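Macrophage migration inhibitory factor (Plasmodium berghei, PDB 2WKB) is a parasite member of the macrophage migration inhibitory factor family, small alpha/beta proteins named for a cytokine, and assembles as a trimer. Local coordinates at residues E4-I9 with D43-L48; N29-P34 with T63-I68; G56-R61 with N86-K91; L75-I80 with V95-R100. All coordinates share one frame; numbering follows the deposited sequence.

Contact 1 of 4, residues E4-I9 with D43-L48; sequences ELITNI and DYQKNL
Leu5 opens a parallel strand pairing: its O accepts from Asp43 N at 2.7 Å, in an almost straight bond. Asp43 O in turn accepts from Thr7 N at 3.0 Å, so that the one aspartate backbone grips the two residues flanking Ile6, the usual pattern between parallel strands. Ile6, a beta-branched residue suited to an extended chain, shares a sheet face with Asp43 and lies alongside Gln45 as well, its CG1 against the Asp43 CB and its CG2 4.1 Å from Gln45 CG. Leu48 CD2 packs 3.6 Å from Ile6 O. Thr7 O continues the ladder by accepting from Gln45 N at 2.8 Å, while its OG1 takes Ile9 N in an ST turn and also bonds Tyr57 O, bending the chain out of the strand. Asn8 suits this bend because its short amide can bond backbone: with CG held between the backbone N and carbonyl carbon (chi1 51°), ND2 reaches Leu48 O at 2.9 Å and also Glu55 O, and OD1 takes Tyr57 N. Asn8 O meets the edge of the Tyr44 ring, 3.5 Å from CE1, and a water links it to Tyr44 OH. Strands 4-7 and 39-44 are the two parallel strands of a beta-alpha-beta unit whose helix is 13-31. Strand 58-63 flanks strand 4-7 on its other edge, and Gln45 OE1 bonds Asn41 of the second subunit.

Contact 2 of 4, residues N29-P34 with T63-I68; sequences NILGKP and TSIGGI
Leu31 and Gly67 bring the two backbones nearest, their CA atoms 6.2 Å apart, where the C-terminal end of helix 13-31 meets a tight turn in the loop between strand 58-63 and helix 73-88. The helix is closed by a Schellman motif, in which Gly32 leaves helical geometry with positive phi (69°) and its N bonds back to Asn29 O. Facing it, Ile65 to Ile68 form a type II beta turn, closed by a weak bond from Ile68 N to Ile65 O. Gly67 takes the third position of that turn, where phi is again positive (95°). Positive phi favours glycine at Gly32; at Gly67 a CB would also jam against the preceding carbonyl O.

Leu31 carries the packing, and its forked end lets one residue meet both isoleucines of the turn. A chi1 of -84° points its branches toward the turn: CD1 meets Ile68 CG1 at 3.7 Å, and CD2 meets Ile65 CG2 at 3.9 Å, the Leu31 and Ile65 side chains crossing at about a right angle. Lys33 keeps its long chain near the surface and bends it over the turn. Its NZ stays 4.0 Å from Gly66 O, too far for a bond. The nearer neighbour of Gly66 O is the methyl Leu31 CD2, at 3.4 Å.

Contact 3 of 4, residues G56-R61 with N86-K91; sequences GYCFVR and NHLSVK
Leu88, near the end of helix 73-88, directs its CD2 methyl onto the sulfur of Cys58, with CD2 and SG 3.7 Å apart. The contact lies within the beta-alpha-beta unit of strand 58-63, helix 73-88 and strand 95-100. A branched aliphatic side chain suits Leu88's place, since it is buried against strand 58-63. Ser89 then turns the chain with a positive phi (46°) and stays exposed, leaving its small polar side chain on the outside while the next residue comes back to the core. Val90 does so with its whole branch: CB, CG1 and CG2 all come to about 3.9 Å from Cys58 SG, so the sulfur rests against the fork rather than on one methyl. CG2 also lies 4.0 Å from Gly56 O. Cys58 answers from the strand with its sulfur turned anti to the carbonyl carbon (chi1 -55°), a compact group touched by both Leu88 and Val90. Leu84 of the same helix packs on both Cys58 and Val90, and Leu5 and Thr7 of strand 4-7 lie on Cys58.

Lys91 leaves its side chain exposed, but its backbone N gives a bond to a water at 3.1 Å, and that water donates to Gly56 O at 2.9 Å. Arg94 NE bonds Gly56 O as well. The chemistry is therefore divided: the thiol sits among aliphatic groups and packs helix end against strand through apolar contacts, while the polar link at the margin runs between backbone atoms through a water.

Contact 4 of 4, residues L75-I80 with V95-R100; sequences LLADKI and VYIEFR
Ala77 and Ile97 meet at the centre, where the helix and the strand come close because alanine has only a methyl to place between them. Ile97 CD1 rests 3.3 Å from Ala77 O and 3.8 Å from Ala77 CB. The same delta methyl touches Ile80 CG2 at 3.9 Å, one turn further along the helix. Phe99 offers its rim rather than a face: CE1 meets Leu76 CD2 at 3.7 Å and CE2 meets Ala77 CB at 4.0 Å, both partners lying near the ring plane. Its chi1 of -62° swings CG away from the carbonyl carbon, turning the ring edge toward the helix, while Leu76, with its forked end, crosses the ring side chain obliquely.

Around this shell, Ile27 and Ile30 of helix 13-31 back Leu76, Ile68 touches both Leu76 and Phe99, and Leu62 lies against Ile97 and Phe99. Thr81 OG1 bonds Ala77 O. The axes of helix 75-80 and strand 95-100 pass 9.3 Å apart at 146°, roughly antiparallel, as expected where helix 73-88 carries the chain back between parallel strands 58-63 and 95-100. Strand 95-100 pairs with strand 58-63 on one side, and residues 97-100 form an antiparallel ladder with a strand of the second subunit.

In the fold
Contacts 1, 3 and 4 all reach one four-stranded sheet, ordered 39-44, 4-7, 58-63, 95-100; contact 1 belongs to one beta-alpha-beta unit, contacts 3 and 4 to the other. Contacts 1 and 3 have centres about 9 Å apart and join where Ile6 N bonds Phe59 O. Contacts 3 and 4, about 11 Å apart between centres, share helix 73-88 and the strand bonds of Val60 with Tyr96 and Glu98. Contact 2 lies on the opposite side of the chain's centre from contact 1, about 24 Å away between centres, but meets contact 4 through Ser64 N and Arg100 O and through Thr63 OG1 and Arg100 NH2. Contacts 1, 3 and 4 also touch the second subunit; contact 2 touches the third, as contact 1 does weakly through Asp43.

Contact 1 of 4, residues E4-I9 with D43-L48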
loop_
_atom_site.group_PDB
_atom_site.type_symbol
_atom_site.label_atom_id
_atom_site.label_comp_id
_atom_site.label_asym_id
_atom_site.label_seq_id
_atom_site.Cartn_x
_atom_site.Cartn_y
_atom_site.Cartn_z
ATOM N N GLU E 4 -2.783 3.858 -8.461
ATOM C CA GLU E 4 -3.642 2.948 -7.738
ATOM C C GLU E 4 -4.932 3.606 -7.323
ATOM O O GLU E 4 -4.923 4.653 -6.709
ATOM C CB GLU E 4 -2.949 2.341 -6.539
ATOM C CG GLU E 4 -2.332 3.199 -5.506
ATOM C CD GLU E 4 -1.290 2.454 -4.612
ATOM O OE1 GLU E 4 -1.600 1.312 -4.105
ATOM O OE2 GLU E 4 -0.178 3.013 -4.421
ATOM N N LEU E 5 -6.028 2.917 -7.628
ATOM C CA LEU E 5 -7.356 3.345 -7.215
ATOM C C LEU E 5 -7.687 2.489 -6.003
ATOM O O LEU E 5 -7.914 1.269 -6.140
ATOM C CB LEU E 5 -8.322 3.010 -8.345
ATOM C CG LEU E 5 -9.822 3.134 -8.136
ATOM C CD1 LEU E 5 -10.170 4.499 -7.501
ATOM C CD2 LEU E 5 -10.567 2.906 -9.554
ATOM N N ILE E 6 -7.764 3.134 -4.847
ATOM C CA ILE E 6 -8.031 2.427 -3.633
ATOM C C ILE E 6 -9.407 2.896 -3.203
ATOM O O ILE E 6 -9.667 4.120 -3.014
ATOM C CB ILE E 6 -6.983 2.828 -2.571
ATOM C CG1 ILE E 6 -5.610 2.301 -3.013
ATOM C CG2 ILE E 6 -7.377 2.249 -1.220
ATOM C CD1 ILE E 6 -4.492 3.024 -2.313
ATOM N N THR E 7 -10.364 1.949 -3.141
ATOM C CA THR E 7 -11.772 2.408 -3.053
ATOM C C THR E 7 -12.638 1.344 -2.327
ATOM O O THR E 7 -12.328 0.181 -2.417
ATOM C CB THR E 7 -12.407 2.693 -4.480
ATOM O OG1 THR E 7 -13.697 3.202 -4.278
ATOM C CG2 THR E 7 -12.419 1.450 -5.436
ATOM N N ASN E 8 -13.700 1.792 -1.649
ATOM C CA ASN E 8 -14.668 0.861 -1.052
ATOM C C ASN E 8 -15.809 0.591 -2.064
ATOM O O ASN E 8 -16.880 0.027 -1.680
ATOM C CB ASN E 8 -15.238 1.422 0.286
ATOM C CG ASN E 8 -15.762 2.839 0.136
ATOM O OD1 ASN E 8 -16.128 3.241 -0.955
ATOM N ND2 ASN E 8 -15.747 3.609 1.215
ATOM N N ILE E 9 -15.685 1.122 -3.262
ATOM C CA ILE E 9 -16.729 0.893 -4.286
ATOM C C ILE E 9 -16.493 -0.403 -5.017
ATOM O O ILE E 9 -15.459 -0.628 -5.591
ATOM C CB ILE E 9 -16.872 2.086 -5.239
ATOM C CG1 ILE E 9 -17.368 3.289 -4.433
ATOM C CG2 ILE E 9 -17.818 1.671 -6.439
ATOM C CD1 ILE E 9 -17.390 4.534 -5.251
ATOM N N ASP E 43 -7.815 -1.478 -6.114
ATOM C CA ASP E 43 -7.636 -2.115 -4.839
ATOM C C ASP E 43 -8.911 -1.910 -4.029
ATOM O O ASP E 43 -9.188 -0.813 -3.509
ATOM C CB ASP E 43 -6.417 -1.534 -4.090
ATOM C CG ASP E 43 -6.052 -2.364 -2.839
ATOM O OD1 ASP E 43 -6.820 -3.248 -2.402
ATOM O OD2 ASP E 43 -4.963 -2.136 -2.300
ATOM N N TYR E 44 -9.735 -2.970 -4.012
ATOM C CA TYR E 44 -11.045 -2.958 -3.348
ATOM C C TYR E 44 -10.888 -3.095 -1.856
ATOM O O TYR E 44 -10.396 -4.146 -1.331
ATOM C CB TYR E 44 -11.930 -4.112 -3.880
ATOM C CG TYR E 44 -13.256 -4.165 -3.201
ATOM C CD1 TYR E 44 -14.105 -3.037 -3.181
ATOM C CD2 TYR E 44 -13.639 -5.344 -2.495
ATOM C CE1 TYR E 44 -15.354 -3.051 -2.480
ATOM C CE2 TYR E 44 -14.866 -5.400 -1.839
ATOM C CZ TYR E 44 -15.725 -4.297 -1.854
ATOM O OH TYR E 44 -16.923 -4.411 -1.161
ATOM N N GLN E 45 -11.173 -2.008 -1.172
ATOM C CA GLN E 45 -10.961 -1.976 0.273
ATOM C C GLN E 45 -12.320 -1.637 0.888
ATOM O O GLN E 45 -12.687 -0.454 1.054
ATOM C CB GLN E 45 -9.904 -0.924 0.610
ATOM C CG GLN E 45 -8.503 -1.399 0.205
ATOM C CD GLN E 45 -8.028 -2.568 1.072
ATOM O OE1 GLN E 45 -8.249 -2.607 2.268
ATOM N NE2 GLN E 45 -7.419 -3.564 0.442
ATOM N N LYS E 46 -13.073 -2.693 1.246
ATOM C CA LYS E 46 -14.476 -2.421 1.525
ATOM C C LYS E 46 -14.680 -1.583 2.807
ATOM O O LYS E 46 -15.701 -0.942 2.948
ATOM C CB LYS E 46 -15.258 -3.717 1.648
ATOM C CG LYS E 46 -14.732 -4.648 2.707
ATOM C CD LYS E 46 -15.737 -5.810 2.797
ATOM C CE LYS E 46 -15.069 -6.912 3.532
ATOM N NZ LYS E 46 -16.277 -7.891 3.866
ATOM N N ASN E 47 -13.723 -1.661 3.718
ATOM C CA ASN E 47 -13.783 -0.965 5.030
ATOM C C ASN E 47 -13.198 0.469 5.021
ATOM O O ASN E 47 -13.217 1.166 6.066
ATOM C CB ASN E 47 -13.148 -1.873 6.092
ATOM C CG ASN E 47 -14.155 -2.916 6.595
ATOM O OD1 ASN E 47 -15.238 -2.551 7.073
ATOM N ND2 ASN E 47 -13.863 -4.218 6.368
ATOM N N LEU E 48 -12.789 0.918 3.855
ATOM C CA LEU E 48 -12.154 2.263 3.692
ATOM C C LEU E 48 -13.117 3.377 4.147
ATOM O O LEU E 48 -14.294 3.430 3.738
ATOM C CB LEU E 48 -11.774 2.528 2.224
ATOM C CG LEU E 48 -11.045 3.879 1.916
ATOM C CD1 LEU E 48 -9.662 3.883 2.677
ATOM C CD2 LEU E 48 -10.869 3.997 0.332
HETATM O O HOH W 1 -18.229 -2.063 -0.682
#

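Contact 2 of 4, residues N29-P34 with T63-I68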
loop_
_atom_site.group_PDB
_atom_site.type_symbol
_atom_site.label_atom_id
_atom_site.label_comp_id
_atom_site.label_asym_id
_atom_site.label_seq_id
_atom_site.Cartn_x
_atom_site.Cartn_y
_atom_site.Cartn_z
ATOM N N ASN E 29 -2.169 10.812 -22.252
ATOM C CA ASN E 29 -2.650 11.934 -23.044
ATOM C C ASN E 29 -2.093 13.247 -22.486
ATOM O O ASN E 29 -1.361 13.960 -23.207
ATOM C CB ASN E 29 -4.178 11.964 -23.118
ATOM C CG ASN E 29 -4.740 11.047 -24.209
ATOM O OD1 ASN E 29 -4.129 10.865 -25.266
ATOM N ND2 ASN E 29 -5.921 10.501 -23.969
ATOM N N ILE E 30 -2.392 13.523 -21.201
ATOM C CA ILE E 30 -1.950 14.738 -20.505
ATOM C C ILE E 30 -0.430 14.909 -20.545
ATOM O O ILE E 30 0.057 16.025 -20.813
ATOM C CB ILE E 30 -2.648 14.837 -19.078
ATOM C CG1 ILE E 30 -4.137 15.106 -19.329
ATOM C CG2 ILE E 30 -2.123 15.996 -18.308
ATOM C CD1 ILE E 30 -5.118 14.794 -18.241
ATOM N N LEU E 31 0.328 13.816 -20.345
ATOM C CA LEU E 31 1.795 13.871 -20.359
ATOM C C LEU E 31 2.374 14.061 -21.743
ATOM O O LEU E 31 3.488 14.604 -21.885
ATOM C CB LEU E 31 2.386 12.592 -19.720
ATOM C CG LEU E 31 2.546 12.502 -18.206
ATOM C CD1 LEU E 31 1.356 12.875 -17.282
ATOM C CD2 LEU E 31 3.085 11.116 -17.846
ATOM N N GLY E 32 1.617 13.663 -22.764
ATOM C CA GLY E 32 2.065 13.635 -24.139
ATOM C C GLY E 32 3.125 12.581 -24.397
ATOM O O GLY E 32 3.930 12.752 -25.339
ATOM N N LYS E 33 3.146 11.505 -23.580
ATOM C CA LYS E 33 4.209 10.442 -23.624
ATOM C C LYS E 33 3.576 9.068 -23.355
ATOM O O LYS E 33 2.529 9.012 -22.710
ATOM C CB LYS E 33 5.235 10.627 -22.503
ATOM C CG LYS E 33 6.050 11.939 -22.480
ATOM C CD LYS E 33 6.351 12.263 -20.999
ATOM C CE LYS E 33 7.689 12.951 -20.771
ATOM N NZ LYS E 33 8.348 12.171 -19.672
ATOM N N PRO E 34 4.234 7.993 -23.773
ATOM C CA PRO E 34 3.736 6.634 -23.525
ATOM C C PRO E 34 3.781 6.244 -22.041
ATOM O O PRO E 34 4.645 6.713 -21.301
ATOM C CB PRO E 34 4.701 5.760 -24.327
ATOM C CG PRO E 34 5.174 6.643 -25.427
ATOM C CD PRO E 34 5.246 8.025 -24.844
ATOM N N THR E 63 2.306 7.474 -8.129
ATOM C CA THR E 63 3.643 7.396 -7.529
ATOM C C THR E 63 4.665 7.306 -8.624
ATOM O O THR E 63 4.573 6.440 -9.488
ATOM C CB THR E 63 3.767 6.207 -6.563
ATOM O OG1 THR E 63 2.880 6.402 -5.473
ATOM C CG2 THR E 63 5.197 6.179 -5.950
ATOM N N SER E 64 5.596 8.275 -8.666
ATOM C CA SER E 64 6.798 8.087 -9.449
ATOM C C SER E 64 6.495 7.986 -10.934
ATOM O O SER E 64 7.096 7.199 -11.661
ATOM C CB SER E 64 7.527 6.830 -8.995
ATOM O OG SER E 64 8.147 7.049 -7.706
ATOM N N ILE E 65 5.531 8.750 -11.366
ATOM C CA ILE E 65 5.273 8.808 -12.763
ATOM C C ILE E 65 6.008 10.041 -13.310
ATOM O O ILE E 65 5.651 11.199 -13.053
ATOM C CB ILE E 65 3.755 8.858 -13.080
ATOM C CG1 ILE E 65 3.088 7.524 -12.659
ATOM C CG2 ILE E 65 3.536 9.129 -14.569
ATOM C CD1 ILE E 65 1.569 7.553 -12.743
ATOM N N GLY E 66 6.990 9.753 -14.150
ATOM C CA GLY E 66 7.833 10.827 -14.753
ATOM C C GLY E 66 7.031 11.768 -15.623
ATOM O O GLY E 66 6.198 11.319 -16.404
ATOM N N GLY E 67 7.272 13.072 -15.506
ATOM C CA GLY E 67 6.608 14.029 -16.397
ATOM C C GLY E 67 5.340 14.630 -15.804
ATOM O O GLY E 67 4.777 15.543 -16.404
ATOM N N ILE E 68 4.850 14.077 -14.683
ATOM C CA ILE E 68 3.751 14.729 -13.970
ATOM C C ILE E 68 4.375 15.810 -13.111
ATOM O O ILE E 68 5.352 15.560 -12.423
ATOM C CB ILE E 68 2.980 13.804 -12.989
ATOM C CG1 ILE E 68 2.328 12.666 -13.750
ATOM C CG2 ILE E 68 1.877 14.614 -12.269
ATOM C CD1 ILE E 68 1.551 11.744 -12.768
#

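Contact 3 of 4, residues G56-R61 with N86-K91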
loop_
_atom_site.group_PDB
_atom_site.type_symbol
_atom_site.label_atom_id
_atom_site.label_comp_id
_atom_site.label_asym_id
_atom_site.label_seq_id
_atom_site.Cartn_x
_atom_site.Cartn_y
_atom_site.Cartn_z
ATOM N N GLY E 56 -19.355 5.520 -0.315
ATOM C CA GLY E 56 -18.524 5.435 -1.539
ATOM C C GLY E 56 -17.416 6.509 -1.546
ATOM O O GLY E 56 -17.673 7.692 -1.352
ATOM N N TYR E 57 -16.173 6.060 -1.672
ATOM C CA TYR E 57 -15.035 6.976 -1.621
ATOM C C TYR E 57 -13.918 6.369 -2.494
ATOM O O TYR E 57 -13.670 5.155 -2.469
ATOM C CB TYR E 57 -14.581 7.086 -0.159
ATOM C CG TYR E 57 -13.254 7.861 0.009
ATOM C CD1 TYR E 57 -13.197 9.221 -0.160
ATOM C CD2 TYR E 57 -12.080 7.158 0.311
ATOM C CE1 TYR E 57 -11.932 9.912 0.008
ATOM C CE2 TYR E 57 -10.849 7.802 0.459
ATOM C CZ TYR E 57 -10.798 9.186 0.326
ATOM O OH TYR E 57 -9.556 9.863 0.491
ATOM N N CYS E 58 -13.220 7.232 -3.227
ATOM C CA CYS E 58 -12.072 6.813 -4.024
ATOM C C CYS E 58 -10.812 7.610 -3.669
ATOM O O CYS E 58 -10.843 8.840 -3.625
ATOM C CB CYS E 58 -12.379 6.952 -5.517
ATOM S SG CYS E 58 -13.867 6.081 -6.058
ATOM N N PHE E 59 -9.709 6.907 -3.426
ATOM C CA PHE E 59 -8.442 7.542 -3.150
ATOM C C PHE E 59 -7.580 7.086 -4.302
ATOM O O PHE E 59 -7.363 5.866 -4.465
ATOM C CB PHE E 59 -7.893 7.013 -1.850
ATOM C CG PHE E 59 -6.470 7.460 -1.566
ATOM C CD1 PHE E 59 -6.034 8.737 -1.905
ATOM C CD2 PHE E 59 -5.579 6.616 -0.939
ATOM C CE1 PHE E 59 -4.750 9.166 -1.612
ATOM C CE2 PHE E 59 -4.282 7.031 -0.630
ATOM C CZ PHE E 59 -3.853 8.315 -0.990
ATOM N N VAL E 60 -7.063 8.030 -5.117
ATOM C CA VAL E 60 -6.179 7.629 -6.217
ATOM C C VAL E 60 -4.750 8.111 -5.888
ATOM O O VAL E 60 -4.564 9.282 -5.556
ATOM C CB VAL E 60 -6.615 8.192 -7.537
ATOM C CG1 VAL E 60 -5.687 7.696 -8.725
ATOM C CG2 VAL E 60 -8.100 7.735 -7.898
ATOM N N ARG E 61 -3.784 7.213 -5.868
ATOM C CA ARG E 61 -2.433 7.618 -5.519
ATOM C C ARG E 61 -1.522 7.355 -6.748
ATOM O O ARG E 61 -1.524 6.229 -7.265
ATOM C CB ARG E 61 -1.958 6.816 -4.343
ATOM C CG ARG E 61 -0.505 7.297 -3.842
ATOM C CD ARG E 61 -0.231 6.727 -2.415
ATOM N NE ARG E 61 -0.437 5.284 -2.317
ATOM C CZ ARG E 61 -0.755 4.642 -1.194
ATOM N NH1 ARG E 61 -0.918 3.331 -1.224
ATOM N NH2 ARG E 61 -0.887 5.311 -0.041
ATOM N N ASN E 86 -17.962 9.267 -13.469
ATOM C CA ASN E 86 -18.665 8.578 -14.557
ATOM C C ASN E 86 -18.801 7.077 -14.297
ATOM O O ASN E 86 -19.939 6.558 -14.154
ATOM C CB ASN E 86 -18.040 8.923 -15.951
ATOM C CG ASN E 86 -18.724 8.165 -17.131
ATOM O OD1 ASN E 86 -19.938 7.936 -17.104
ATOM N ND2 ASN E 86 -17.935 7.782 -18.159
ATOM N N HIS E 87 -17.692 6.361 -14.184
ATOM C CA HIS E 87 -17.733 4.906 -14.081
ATOM C C HIS E 87 -18.203 4.344 -12.723
ATOM O O HIS E 87 -18.818 3.258 -12.659
ATOM C CB HIS E 87 -16.365 4.292 -14.441
ATOM C CG HIS E 87 -16.025 4.389 -15.896
ATOM N ND1 HIS E 87 -16.660 3.630 -16.857
ATOM C CD2 HIS E 87 -15.150 5.185 -16.560
ATOM C CE1 HIS E 87 -16.185 3.954 -18.053
ATOM N NE2 HIS E 87 -15.263 4.890 -17.899
ATOM N N LEU E 88 -17.875 5.041 -11.628
ATOM C CA LEU E 88 -18.123 4.486 -10.291
ATOM C C LEU E 88 -19.223 5.161 -9.539
ATOM O O LEU E 88 -19.534 4.749 -8.404
ATOM C CB LEU E 88 -16.869 4.508 -9.433
ATOM C CG LEU E 88 -15.856 3.357 -9.655
ATOM C CD1 LEU E 88 -15.405 3.147 -11.083
ATOM C CD2 LEU E 88 -14.659 3.680 -8.787
ATOM N N SER E 89 -19.780 6.185 -10.169
ATOM C CA SER E 89 -20.757 7.133 -9.622
ATOM C C SER E 89 -20.382 7.657 -8.256
ATOM O O SER E 89 -21.257 7.860 -7.416
ATOM C CB SER E 89 -22.172 6.542 -9.561
ATOM O OG SER E 89 -22.399 5.668 -10.651
ATOM N N VAL E 90 -19.081 7.804 -7.981
ATOM C CA VAL E 90 -18.673 8.411 -6.709
ATOM C C VAL E 90 -18.915 9.947 -6.832
ATOM O O VAL E 90 -18.790 10.517 -7.930
ATOM C CB VAL E 90 -17.202 8.075 -6.461
ATOM C CG1 VAL E 90 -16.366 8.619 -7.612
ATOM C CG2 VAL E 90 -16.684 8.634 -5.115
ATOM N N LYS E 91 -19.294 10.587 -5.730
ATOM C CA LYS E 91 -19.347 12.053 -5.631
ATOM C C LYS E 91 -17.915 12.626 -5.779
ATOM O O LYS E 91 -16.992 12.142 -5.097
ATOM C CB LYS E 91 -19.785 12.454 -4.229
ATOM C CG LYS E 91 -21.249 12.194 -3.884
ATOM C CD LYS E 91 -21.420 12.425 -2.375
ATOM C CE LYS E 91 -22.608 11.627 -1.819
ATOM N NZ LYS E 91 -23.877 12.169 -2.303
HETATM O O HOH W 2 -19.674 9.051 -3.032
#

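Contact 4 of 4, residues L75-I80 with V95-R100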
loop_
_atom_site.group_PDB
_atom_site.type_symbol
_atom_site.label_atom_id
_atom_site.label_comp_id
_atom_site.label_asym_id
_atom_site.label_seq_id
_atom_site.Cartn_x
_atom_site.Cartn_y
_atom_site.Cartn_z
ATOM N N LEU E 75 -4.701 19.336 -13.966
ATOM C CA LEU E 75 -5.364 18.893 -15.128
ATOM C C LEU E 75 -5.626 17.365 -15.084
ATOM O O LEU E 75 -6.714 16.904 -15.426
ATOM C CB LEU E 75 -4.491 19.282 -16.371
ATOM C CG LEU E 75 -3.884 20.714 -16.431
ATOM C CD1 LEU E 75 -4.962 21.724 -16.935
ATOM C CD2 LEU E 75 -3.077 21.289 -15.068
ATOM N N LEU E 76 -4.607 16.592 -14.730
ATOM C CA LEU E 76 -4.746 15.113 -14.616
ATOM C C LEU E 76 -5.749 14.756 -13.477
ATOM O O LEU E 76 -6.614 13.885 -13.652
ATOM C CB LEU E 76 -3.391 14.512 -14.318
ATOM C CG LEU E 76 -3.360 12.968 -14.297
ATOM C CD1 LEU E 76 -4.144 12.190 -15.541
ATOM C CD2 LEU E 76 -1.913 12.475 -14.156
ATOM N N ALA E 77 -5.661 15.453 -12.359
ATOM C CA ALA E 77 -6.583 15.134 -11.268
ATOM C C ALA E 77 -8.036 15.424 -11.669
ATOM O O ALA E 77 -8.945 14.655 -11.302
ATOM C CB ALA E 77 -6.182 15.909 -9.877
ATOM N N ASP E 78 -8.252 16.505 -12.429
ATOM C CA ASP E 78 -9.581 16.875 -12.922
ATOM C C ASP E 78 -10.053 15.737 -13.849
ATOM O O ASP E 78 -11.156 15.220 -13.686
ATOM C CB ASP E 78 -9.482 18.194 -13.651
ATOM C CG ASP E 78 -10.861 18.748 -14.141
ATOM O OD1 ASP E 78 -11.883 18.048 -14.174
ATOM O OD2 ASP E 78 -10.912 19.938 -14.473
ATOM N N LYS E 79 -9.199 15.268 -14.752
ATOM C CA LYS E 79 -9.641 14.200 -15.660
ATOM C C LYS E 79 -9.962 12.898 -14.942
ATOM O O LYS E 79 -10.968 12.182 -15.267
ATOM C CB LYS E 79 -8.623 13.898 -16.738
ATOM C CG LYS E 79 -9.148 12.775 -17.656
ATOM C CD LYS E 79 -10.357 13.305 -18.570
ATOM C CE LYS E 79 -10.783 12.306 -19.723
ATOM N NZ LYS E 79 -11.963 12.923 -20.432
ATOM N N ILE E 80 -9.113 12.529 -14.000
ATOM C CA ILE E 80 -9.376 11.311 -13.211
ATOM C C ILE E 80 -10.700 11.426 -12.415
ATOM O O ILE E 80 -11.475 10.432 -12.312
ATOM C CB ILE E 80 -8.144 11.000 -12.303
ATOM C CG1 ILE E 80 -6.972 10.564 -13.204
ATOM C CG2 ILE E 80 -8.475 9.864 -11.220
ATOM C CD1 ILE E 80 -5.614 10.441 -12.416
ATOM N N VAL E 95 -13.780 11.946 -3.892
ATOM C CA VAL E 95 -12.584 11.581 -4.688
ATOM C C VAL E 95 -11.419 12.383 -4.150
ATOM O O VAL E 95 -11.507 13.632 -3.973
ATOM C CB VAL E 95 -12.746 11.892 -6.163
ATOM C CG1 VAL E 95 -11.464 11.548 -6.990
ATOM C CG2 VAL E 95 -13.951 11.078 -6.704
ATOM N N TYR E 96 -10.314 11.689 -3.882
ATOM C CA TYR E 96 -9.130 12.408 -3.371
ATOM C C TYR E 96 -7.967 11.842 -4.178
ATOM O O TYR E 96 -7.853 10.638 -4.301
ATOM C CB TYR E 96 -8.975 12.129 -1.874
ATOM C CG TYR E 96 -7.742 12.720 -1.185
ATOM C CD1 TYR E 96 -7.630 14.082 -0.946
ATOM C CD2 TYR E 96 -6.728 11.875 -0.698
ATOM C CE1 TYR E 96 -6.490 14.617 -0.264
ATOM C CE2 TYR E 96 -5.611 12.383 -0.010
ATOM C CZ TYR E 96 -5.488 13.763 0.169
ATOM O OH TYR E 96 -4.361 14.253 0.823
ATOM N N ILE E 97 -7.145 12.723 -4.759
ATOM C CA ILE E 97 -6.095 12.298 -5.648
ATOM C C ILE E 97 -4.782 12.806 -5.082
ATOM O O ILE E 97 -4.668 14.009 -4.801
ATOM C CB ILE E 97 -6.336 12.827 -6.998
ATOM C CG1 ILE E 97 -7.665 12.173 -7.508
ATOM C CG2 ILE E 97 -5.119 12.424 -7.979
ATOM C CD1 ILE E 97 -8.068 12.808 -8.680
ATOM N N GLU E 98 -3.814 11.918 -4.906
ATOM C CA GLU E 98 -2.536 12.279 -4.377
ATOM C C GLU E 98 -1.412 11.880 -5.322
ATOM O O GLU E 98 -1.428 10.765 -5.876
ATOM C CB GLU E 98 -2.405 11.577 -3.052
ATOM C CG GLU E 98 -1.148 11.801 -2.345
ATOM C CD GLU E 98 -1.136 10.991 -1.049
ATOM O OE1 GLU E 98 -1.841 11.420 -0.123
ATOM O OE2 GLU E 98 -0.481 9.932 -1.026
ATOM N N PHE E 99 -0.429 12.791 -5.506
ATOM C CA PHE E 99 0.709 12.587 -6.414
ATOM C C PHE E 99 1.999 12.594 -5.539
ATOM O O PHE E 99 2.253 13.516 -4.794
ATOM C CB PHE E 99 0.858 13.714 -7.457
ATOM C CG PHE E 99 -0.289 13.883 -8.417
ATOM C CD1 PHE E 99 -0.256 13.235 -9.628
ATOM C CD2 PHE E 99 -1.382 14.686 -8.110
ATOM C CE1 PHE E 99 -1.317 13.384 -10.585
ATOM C CE2 PHE E 99 -2.450 14.824 -9.067
ATOM C CZ PHE E 99 -2.384 14.158 -10.295
ATOM N N ARG E 100 2.796 11.547 -5.598
ATOM C CA ARG E 100 4.090 11.497 -4.860
ATOM C C ARG E 100 5.169 11.219 -5.868
ATOM O O ARG E 100 4.999 10.324 -6.686
ATOM C CB ARG E 100 4.111 10.364 -3.879
ATOM C CG ARG E 100 2.827 10.027 -3.200
ATOM C CD ARG E 100 3.040 8.829 -2.236
ATOM N NE ARG E 100 3.014 7.520 -2.921
ATOM C CZ ARG E 100 3.121 6.338 -2.306
ATOM N NH1 ARG E 100 3.254 6.281 -0.978
ATOM N NH2 ARG E 100 3.071 5.201 -3.006
#